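Local coordinates for hypothetical signal peptide protein (Sinorhizobium meliloti, PDB 3PJY) that is of unknown function but belongs to the DUF192 family and may act as a transcription regulator, at residues 51-56 / 103-108; 70-75 / 94-99; 79-84 / 116-121. All blocks are in the same frame, centred on the assembly; numbering follows the deposited sequence.

Contact 1 (51-56 / 103-108); sequences FDFGET and AYVLEL
F51 and V105 form an antiparallel hydrogen-bonded pair: F51 N donates to V105 O at 2.7 Å (N-H...O 168°), and V105 N returns a bond to F51 O at 3.1 Å. D52 and Y104 make the adjoining non-hydrogen-bonded pair. A third backbone bond, F53 N to A103 O, is weak at 3.3 Å. A water donates to both D52 OD1 and A103 O, and D52 OD1 also accepts from G54 N in an Asx turn at the corner.

The D52 carboxylate and Y104 ring lie side by side, D52 CG 3.7 Å from Y104 CE2, planes 47° apart. Crossing F51 obliquely, E107 sets OE1 near the ring plane, 3.4 Å from F51 CZ, a C-H edge whose partial positive charge suits the oxygen. In apolar contact, F53, CG beside its backbone N (chi1 -61°), places CE2 3.7 Å from V105 CG2. Replacing F51 by an alanine removes the ring, which would probably leave the E107 carboxylate without its aromatic edge and open a gap beside M61.

In the mixed sheet 47-53 also borders 19-27, and 102-109 borders 70-75, where A103 and Y104 face I75 in a classic bulge; M61 of strand 60-61 packs on F51, F53, V105 and E107.

Contact 2 (70-75 / 94-99); sequences LDMLFI and AIIDSR
M72, a selenomethionine, and I96 reach toward each other tip to tip, SE standing 3.6 Å from I96 CD1 and the terminal CE 3.8 Å from the same methyl. The M72 chain is extended beyond CG (chi2 179°), which carries the selenium across a wide backbone separation: the CA atoms of M72 and I96 are 9.0 Å apart. The other branch of I96, CG2, turns chiefly to F74. It lies 3.9 Å from F74 CZ, at the edge of the ring and near its plane, and the two side chains cross at about a right angle.

At F74 the backbones draw closer, with 6.2 Å between the CA atoms of F74 and S98. This is where a small antiparallel sheet, strand 96-97 paired with 60-61, lies against one face of the large mixed sheet to which strand 70-75 belongs; M61 of the small sheet touches both M72 and F74.

S98 comes over a face of the F74 ring. Its CA makes a CH-pi contact 4.0 Å from the ring centroid and 24° off the ring normal, displaced toward the rim, and its CB lies 3.4 Å from F74 CD1. The serine thus presents carbon to the aromatic face, while OG, farther from the ring than CB, is hydrogen-bonded to E100 O and V59 N. On the side away from strand 70-75, D97 OD2 accepts from R99 N at 2.8 Å, an Asx turn in which the donor meets the oxygen from above the carboxylate plane.

Contact 3 (79-84 / 116-121); sequences GTIRTI and LGVSPG
The backbones of I81 and G121 are joined by a hydrogen bond from G121 N to I81 O, 2.7 Å long with an N-H...O angle of 164°, although the touching parts of the two segments run 125° apart and form no strand pair here. Segment 79-84 enters strand 81-88, an outermost strand of the mixed sheet, which carries a classic beta bulge where R82 and T83 both face F74. Segment 116-121 leads from helix 112-116, ended by a Schellman motif at G117, toward strand 123-126, the other outermost strand. Further backbone bonds, G79 with L124 and I81 with D122, tie the same regions together, consistent with a strongly curved sheet whose two margins approach each other.

The apolar part of the contact centres on two isoleucine ends. I81 and V118 cross at about a right angle, with I81 CD1 3.8 Å from V118 CG1. From farther along the strand I84 reaches the same methyl, its CD1 4.1 Å from V118 CG1. With CG1 anti to the carbonyl carbon (chi1 -59°), I84 also brings CD1 against the loop, 3.8 Å from S119 C and 4.0 Å from P120 CD. L12 touches I81 and V118, and V113 of helix 112-116 touches I84 and V118, so this apolar group extends into the body of the fold.

At the outer end, T80 CG2 lies 4.1 Å from G121 CA, while T80 OG1 bonds to D78 OD1. The R82 side chain leaves the strand away from the loop at its CB, and NH2 forms a salt bridge with E100 OE1. P120 lies against the carbonyls of I81 and R82: its CA makes a CA-H...O contact with I81 O at 3.6 Å, and its CB lies 3.9 Å from R82 O.

In the fold
All three contacts reach the same mixed sheet, through the neighbouring strands 102-109, 70-75 and 81-88. Contacts 1 and 2, with centres 10 Å apart, share the boundary between strands 102-109 and 70-75, where L106 N lies 2.9 Å from L73 O and L108 O 2.8 Å from D71 N, both probable hydrogen bonds. Contacts 2 and 3, centres 12 Å apart, meet at the next boundary, where F74 O is 2.8 Å from R82 N and F74 N 2.9 Å from T83 O. Contacts 1 and 3 do not touch, their nearest atoms being about 5 Å apart. Along the chain contact 2 is nested inside the loop closed by contact 1, whereas contact 3 crosses both.

Contact 1 (51-56 / 103-108)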
loop_
_atom_site.group_PDB
_atom_site.type_symbol
_atom_site.label_atom_id
_atom_site.label_comp_id
_atom_site.label_asym_id
_atom_site.label_seq_id
_atom_site.Cartn_x
_atom_site.Cartn_y
_atom_site.Cartn_z
ATOM N N PHE B 51 12.111 12.333 3.232
ATOM C CA PHE B 51 12.870 13.582 3.148
ATOM C C PHE B 51 13.079 13.872 1.673
ATOM O O PHE B 51 13.724 13.084 0.955
ATOM C CB PHE B 51 14.204 13.444 3.853
ATOM C CG PHE B 51 14.083 13.221 5.343
ATOM C CD1 PHE B 51 13.714 11.978 5.837
ATOM C CD2 PHE B 51 14.284 14.256 6.260
ATOM C CE1 PHE B 51 13.523 11.750 7.188
ATOM C CE2 PHE B 51 14.121 14.008 7.636
ATOM C CZ PHE B 51 13.741 12.794 8.103
ATOM N N ASP B 52 12.561 14.996 1.193
ATOM C CA ASP B 52 12.635 15.406 -0.219
ATOM C C ASP B 52 13.556 16.599 -0.263
ATOM O O ASP B 52 13.205 17.708 0.180
ATOM C CB ASP B 52 11.240 15.769 -0.707
ATOM C CG ASP B 52 11.223 16.237 -2.153
ATOM O OD1 ASP B 52 12.289 16.444 -2.734
ATOM O OD2 ASP B 52 10.132 16.406 -2.706
ATOM N N PHE B 53 14.793 16.380 -0.714
ATOM C CA PHE B 53 15.824 17.426 -0.708
ATOM C C PHE B 53 15.684 18.443 -1.829
ATOM O O PHE B 53 16.374 19.468 -1.826
ATOM C CB PHE B 53 17.198 16.750 -0.773
ATOM C CG PHE B 53 17.424 15.871 0.393
ATOM C CD1 PHE B 53 17.667 16.401 1.613
ATOM C CD2 PHE B 53 17.277 14.495 0.297
ATOM C CE1 PHE B 53 17.812 15.600 2.724
ATOM C CE2 PHE B 53 17.456 13.712 1.434
ATOM C CZ PHE B 53 17.662 14.300 2.628
ATOM N N GLY B 54 14.815 18.140 -2.779
ATOM C CA GLY B 54 14.566 19.043 -3.905
ATOM C C GLY B 54 15.723 19.204 -4.879
ATOM O O GLY B 54 15.758 20.153 -5.686
ATOM N N GLU B 55 16.647 18.246 -4.847
ATOM C CA GLU B 55 17.814 18.255 -5.706
ATOM C C GLU B 55 18.500 16.904 -5.522
ATOM O O GLU B 55 18.268 16.198 -4.522
ATOM C CB GLU B 55 18.775 19.371 -5.344
ATOM C CG GLU B 55 19.402 19.244 -3.976
ATOM C CD GLU B 55 20.360 20.377 -3.578
ATOM O OE1 GLU B 55 20.593 21.264 -4.383
ATOM O OE2 GLU B 55 20.887 20.354 -2.436
ATOM N N THR B 56 19.358 16.546 -6.476
ATOM C CA THR B 56 20.233 15.400 -6.351
ATOM C C THR B 56 21.625 15.860 -5.950
ATOM O O THR B 56 22.294 16.612 -6.671
ATOM C CB THR B 56 20.277 14.641 -7.673
ATOM O OG1 THR B 56 19.004 14.020 -7.899
ATOM C CG2 THR B 56 21.401 13.569 -7.688
ATOM N N ALA B 103 18.337 11.902 -4.029
ATOM C CA ALA B 103 17.269 12.887 -4.074
ATOM C C ALA B 103 16.330 12.824 -2.869
ATOM O O ALA B 103 15.619 13.774 -2.583
ATOM C CB ALA B 103 16.445 12.707 -5.362
ATOM N N TYR B 104 16.287 11.672 -2.202
ATOM C CA TYR B 104 15.381 11.423 -1.075
ATOM C C TYR B 104 16.046 10.544 -0.056
ATOM O O TYR B 104 16.958 9.750 -0.382
ATOM C CB TYR B 104 14.103 10.714 -1.503
ATOM C CG TYR B 104 13.321 11.348 -2.610
ATOM C CD1 TYR B 104 13.572 10.984 -3.930
ATOM C CD2 TYR B 104 12.312 12.255 -2.348
ATOM C CE1 TYR B 104 12.879 11.507 -4.944
ATOM C CE2 TYR B 104 11.584 12.812 -3.401
ATOM C CZ TYR B 104 11.916 12.457 -4.683
ATOM O OH TYR B 104 11.197 12.969 -5.724
ATOM N N VAL B 105 15.576 10.628 1.178
ATOM C CA VAL B 105 15.859 9.628 2.199
ATOM C C VAL B 105 14.508 9.217 2.792
ATOM O O VAL B 105 13.658 10.065 3.090
ATOM C CB VAL B 105 16.790 10.116 3.283
ATOM C CG1 VAL B 105 16.830 9.197 4.516
ATOM C CG2 VAL B 105 18.240 10.294 2.726
ATOM N N LEU B 106 14.305 7.911 2.926
ATOM C CA LEU B 106 13.125 7.361 3.638
ATOM C C LEU B 106 13.584 6.846 4.988
ATOM O O LEU B 106 14.470 5.983 5.049
ATOM C CB LEU B 106 12.463 6.251 2.801
ATOM C CG LEU B 106 11.249 5.581 3.405
ATOM C CD1 LEU B 106 10.134 6.556 3.719
ATOM C CD2 LEU B 106 10.790 4.484 2.455
ATOM N N GLU B 107 12.976 7.367 6.054
ATOM C CA GLU B 107 13.191 6.822 7.384
ATOM C C GLU B 107 11.993 5.984 7.821
ATOM O O GLU B 107 10.854 6.424 7.747
ATOM C CB GLU B 107 13.444 7.910 8.407
ATOM C CG GLU B 107 14.802 8.528 8.284
ATOM C CD GLU B 107 15.114 9.587 9.317
ATOM O OE1 GLU B 107 14.252 10.106 10.041
ATOM O OE2 GLU B 107 16.308 9.948 9.394
ATOM N N LEU B 108 12.271 4.769 8.251
ATOM C CA LEU B 108 11.282 3.818 8.718
ATOM C C LEU B 108 11.695 3.304 10.099
ATOM O O LEU B 108 12.864 3.428 10.501
ATOM C CB LEU B 108 11.224 2.633 7.762
ATOM C CG LEU B 108 10.837 2.957 6.306
ATOM C CD1 LEU B 108 11.056 1.736 5.407
ATOM C CD2 LEU B 108 9.415 3.434 6.257
HETATM O O HOH W 1 14.455 15.481 -4.376
#

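Contact 2 (70-75 / 94-99)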
loop_
_atom_site.group_PDB
_atom_site.type_symbol
_atom_site.label_atom_id
_atom_site.label_comp_id
_atom_site.label_asym_id
_atom_site.label_seq_id
_atom_site.Cartn_x
_atom_site.Cartn_y
_atom_site.Cartn_z
ATOM N N LEU B 70 15.836 3.689 13.827
ATOM C CA LEU B 70 15.364 3.860 12.416
ATOM C C LEU B 70 16.213 3.071 11.435
ATOM O O LEU B 70 17.413 2.914 11.630
ATOM C CB LEU B 70 15.380 5.336 11.993
ATOM C CG LEU B 70 14.502 6.270 12.809
ATOM C CD1 LEU B 70 14.714 7.744 12.331
ATOM C CD2 LEU B 70 12.999 5.865 12.727
ATOM N N ASP B 71 15.581 2.650 10.342
ATOM C CA ASP B 71 16.265 2.265 9.120
ATOM C C ASP B 71 16.205 3.457 8.141
ATOM O O ASP B 71 15.174 4.154 8.044
ATOM C CB ASP B 71 15.579 1.077 8.425
ATOM C CG ASP B 71 15.738 -0.248 9.126
ATOM O OD1 ASP B 71 16.533 -0.366 10.102
ATOM O OD2 ASP B 71 15.051 -1.220 8.683
HETATM N N MSE B 72 17.316 3.729 7.464
HETATM C CA MSE B 72 17.452 4.825 6.510
HETATM C C MSE B 72 17.677 4.291 5.114
HETATM O O MSE B 72 18.586 3.462 4.909
HETATM C CB MSE B 72 18.603 5.781 6.899
HETATM C CG MSE B 72 18.422 6.422 8.179
HETATM SE SE MSE B 72 19.987 7.532 8.443
HETATM C CE MSE B 72 19.422 8.368 10.127
ATOM N N LEU B 73 16.876 4.717 4.144
ATOM C CA LEU B 73 17.030 4.305 2.759
ATOM C C LEU B 73 17.357 5.567 1.937
ATOM O O LEU B 73 16.609 6.526 1.978
ATOM C CB LEU B 73 15.781 3.631 2.202
ATOM C CG LEU B 73 15.275 2.359 2.890
ATOM C CD1 LEU B 73 14.659 2.616 4.267
ATOM C CD2 LEU B 73 14.205 1.721 2.010
ATOM N N PHE B 74 18.492 5.542 1.244
ATOM C CA PHE B 74 18.986 6.653 0.406
ATOM C C PHE B 74 18.576 6.387 -1.015
ATOM O O PHE B 74 18.926 5.346 -1.555
ATOM C CB PHE B 74 20.496 6.703 0.559
ATOM C CG PHE B 74 20.936 7.125 1.944
ATOM C CD1 PHE B 74 21.080 8.470 2.257
ATOM C CD2 PHE B 74 21.213 6.209 2.907
ATOM C CE1 PHE B 74 21.484 8.867 3.504
ATOM C CE2 PHE B 74 21.595 6.610 4.175
ATOM C CZ PHE B 74 21.717 7.957 4.468
ATOM N N ILE B 75 17.815 7.289 -1.611
ATOM C CA ILE B 75 17.037 7.015 -2.791
ATOM C C ILE B 75 17.320 7.996 -3.913
ATOM O O ILE B 75 17.308 9.217 -3.699
ATOM C CB ILE B 75 15.514 6.988 -2.448
ATOM C CG1 ILE B 75 15.227 5.859 -1.411
ATOM C CG2 ILE B 75 14.646 6.813 -3.692
ATOM C CD1 ILE B 75 13.810 5.951 -0.811
ATOM N N ALA B 94 26.526 10.772 15.204
ATOM C CA ALA B 94 27.355 10.247 14.120
ATOM C C ALA B 94 26.676 10.489 12.790
ATOM O O ALA B 94 25.513 10.114 12.599
ATOM C CB ALA B 94 27.567 8.732 14.319
ATOM N N ILE B 95 27.394 11.076 11.847
ATOM C CA ILE B 95 26.862 11.338 10.514
ATOM C C ILE B 95 26.798 10.071 9.728
ATOM O O ILE B 95 27.783 9.305 9.670
ATOM C CB ILE B 95 27.741 12.380 9.749
ATOM C CG1 ILE B 95 27.656 13.739 10.466
ATOM C CG2 ILE B 95 27.344 12.426 8.221
ATOM C CD1 ILE B 95 28.672 14.836 9.973
ATOM N N ILE B 96 25.645 9.856 9.097
ATOM C CA ILE B 96 25.416 8.777 8.172
ATOM C C ILE B 96 25.333 9.423 6.797
ATOM O O ILE B 96 24.386 10.152 6.506
ATOM C CB ILE B 96 24.120 8.006 8.511
ATOM C CG1 ILE B 96 24.189 7.472 9.946
ATOM C CG2 ILE B 96 23.897 6.861 7.475
ATOM C CD1 ILE B 96 22.876 6.921 10.498
ATOM N N ASP B 97 26.365 9.205 5.983
ATOM C CA ASP B 97 26.483 9.873 4.695
ATOM C C ASP B 97 25.882 9.007 3.606
ATOM O O ASP B 97 26.011 7.780 3.653
ATOM C CB ASP B 97 27.945 10.193 4.392
ATOM C CG ASP B 97 28.073 11.288 3.333
ATOM O OD1 ASP B 97 27.864 12.464 3.698
ATOM O OD2 ASP B 97 28.342 10.937 2.176
ATOM N N SER B 98 25.246 9.627 2.611
ATOM C CA SER B 98 24.704 8.895 1.510
ATOM C C SER B 98 25.843 8.320 0.624
ATOM O O SER B 98 25.580 7.405 -0.138
ATOM C CB SER B 98 23.771 9.782 0.675
ATOM O OG SER B 98 24.496 10.820 0.062
ATOM N N ARG B 99 27.043 8.902 0.672
ATOM C CA ARG B 99 28.231 8.364 -0.055
ATOM C C ARG B 99 28.216 8.645 -1.562
ATOM O O ARG B 99 29.144 8.304 -2.275
ATOM C CB ARG B 99 28.379 6.839 0.192
#

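Contact 3 (79-84 / 116-121)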
loop_
_atom_site.group_PDB
_atom_site.type_symbol
_atom_site.label_atom_id
_atom_site.label_comp_id
_atom_site.label_asym_id
_atom_site.label_seq_id
_atom_site.Cartn_x
_atom_site.Cartn_y
_atom_site.Cartn_z
ATOM N N GLY B 79 13.707 6.829 -7.922
ATOM C CA GLY B 79 13.160 5.926 -6.900
ATOM C C GLY B 79 14.036 4.733 -6.549
ATOM O O GLY B 79 13.697 3.980 -5.592
ATOM N N THR B 80 15.178 4.548 -7.218
ATOM C CA THR B 80 16.072 3.443 -6.872
ATOM C C THR B 80 16.694 3.633 -5.505
ATOM O O THR B 80 17.250 4.711 -5.187
ATOM C CB THR B 80 17.188 3.250 -7.920
ATOM O OG1 THR B 80 16.603 3.045 -9.202
ATOM C CG2 THR B 80 17.995 2.037 -7.609
ATOM N N ILE B 81 16.597 2.607 -4.674
ATOM C CA ILE B 81 17.267 2.607 -3.402
ATOM C C ILE B 81 18.741 2.300 -3.641
ATOM O O ILE B 81 19.103 1.190 -4.047
ATOM C CB ILE B 81 16.634 1.595 -2.445
ATOM C CG1 ILE B 81 15.175 1.923 -2.193
ATOM C CG2 ILE B 81 17.417 1.535 -1.161
ATOM C CD1 ILE B 81 14.335 0.702 -1.732
ATOM N N ARG B 82 19.592 3.285 -3.370
ATOM C CA ARG B 82 21.033 3.182 -3.632
ATOM C C ARG B 82 21.749 2.508 -2.495
ATOM O O ARG B 82 22.556 1.599 -2.744
ATOM C CB ARG B 82 21.652 4.565 -3.888
ATOM C CG ARG B 82 21.030 5.281 -5.058
ATOM C CD ARG B 82 21.353 4.637 -6.374
ATOM N NE ARG B 82 22.791 4.452 -6.518
ATOM C CZ ARG B 82 23.370 3.653 -7.414
ATOM N NH1 ARG B 82 22.642 2.960 -8.292
ATOM N NH2 ARG B 82 24.697 3.568 -7.446
ATOM N N THR B 83 21.501 2.962 -1.275
ATOM C CA THR B 83 22.089 2.370 -0.108
ATOM C C THR B 83 21.084 2.396 1.046
ATOM O O THR B 83 20.134 3.197 1.053
ATOM C CB THR B 83 23.378 3.071 0.338
ATOM O OG1 THR B 83 23.103 4.401 0.671
ATOM C CG2 THR B 83 24.421 3.093 -0.784
ATOM N N ILE B 84 21.357 1.527 2.009
ATOM C CA ILE B 84 20.492 1.354 3.163
ATOM C C ILE B 84 21.350 1.307 4.394
ATOM O O ILE B 84 22.343 0.540 4.430
ATOM C CB ILE B 84 19.654 0.077 3.083
ATOM C CG1 ILE B 84 18.775 0.090 1.837
ATOM C CG2 ILE B 84 18.809 -0.066 4.344
ATOM C CD1 ILE B 84 17.886 -1.176 1.643
ATOM N N LEU B 116 10.270 -6.331 5.358
ATOM C CA LEU B 116 9.687 -6.180 4.008
ATOM C C LEU B 116 10.513 -6.861 2.910
ATOM O O LEU B 116 10.078 -6.876 1.761
ATOM C CB LEU B 116 9.437 -4.713 3.710
ATOM C CG LEU B 116 8.471 -3.966 4.646
ATOM C CD1 LEU B 116 8.322 -2.501 4.135
ATOM C CD2 LEU B 116 7.128 -4.690 4.736
ATOM N N GLY B 117 11.669 -7.402 3.271
ATOM C CA GLY B 117 12.551 -8.071 2.303
ATOM C C GLY B 117 13.087 -7.125 1.241
ATOM O O GLY B 117 13.155 -7.469 0.051
ATOM N N VAL B 118 13.424 -5.920 1.676
ATOM C CA VAL B 118 13.963 -4.874 0.812
ATOM C C VAL B 118 15.474 -4.892 0.774
ATOM O O VAL B 118 16.120 -5.214 1.755
ATOM C CB VAL B 118 13.406 -3.517 1.299
ATOM C CG1 VAL B 118 14.087 -2.320 0.556
ATOM C CG2 VAL B 118 11.932 -3.482 1.070
ATOM N N SER B 119 16.039 -4.605 -0.410
ATOM C CA SER B 119 17.475 -4.601 -0.654
ATOM C C SER B 119 17.840 -3.377 -1.475
ATOM O O SER B 119 17.029 -2.850 -2.179
ATOM C CB SER B 119 17.907 -5.814 -1.510
ATOM O OG SER B 119 17.366 -7.055 -1.067
ATOM N N PRO B 120 19.104 -2.949 -1.447
ATOM C CA PRO B 120 19.546 -1.975 -2.420
ATOM C C PRO B 120 19.231 -2.421 -3.825
ATOM O O PRO B 120 19.364 -3.624 -4.155
ATOM C CB PRO B 120 21.057 -1.900 -2.164
ATOM C CG PRO B 120 21.203 -2.341 -0.782
ATOM C CD PRO B 120 20.214 -3.465 -0.625
ATOM N N GLY B 121 18.807 -1.474 -4.653
ATOM C CA GLY B 121 18.392 -1.733 -5.993
ATOM C C GLY B 121 16.894 -1.882 -6.141
ATOM O O GLY B 121 16.369 -1.780 -7.266
#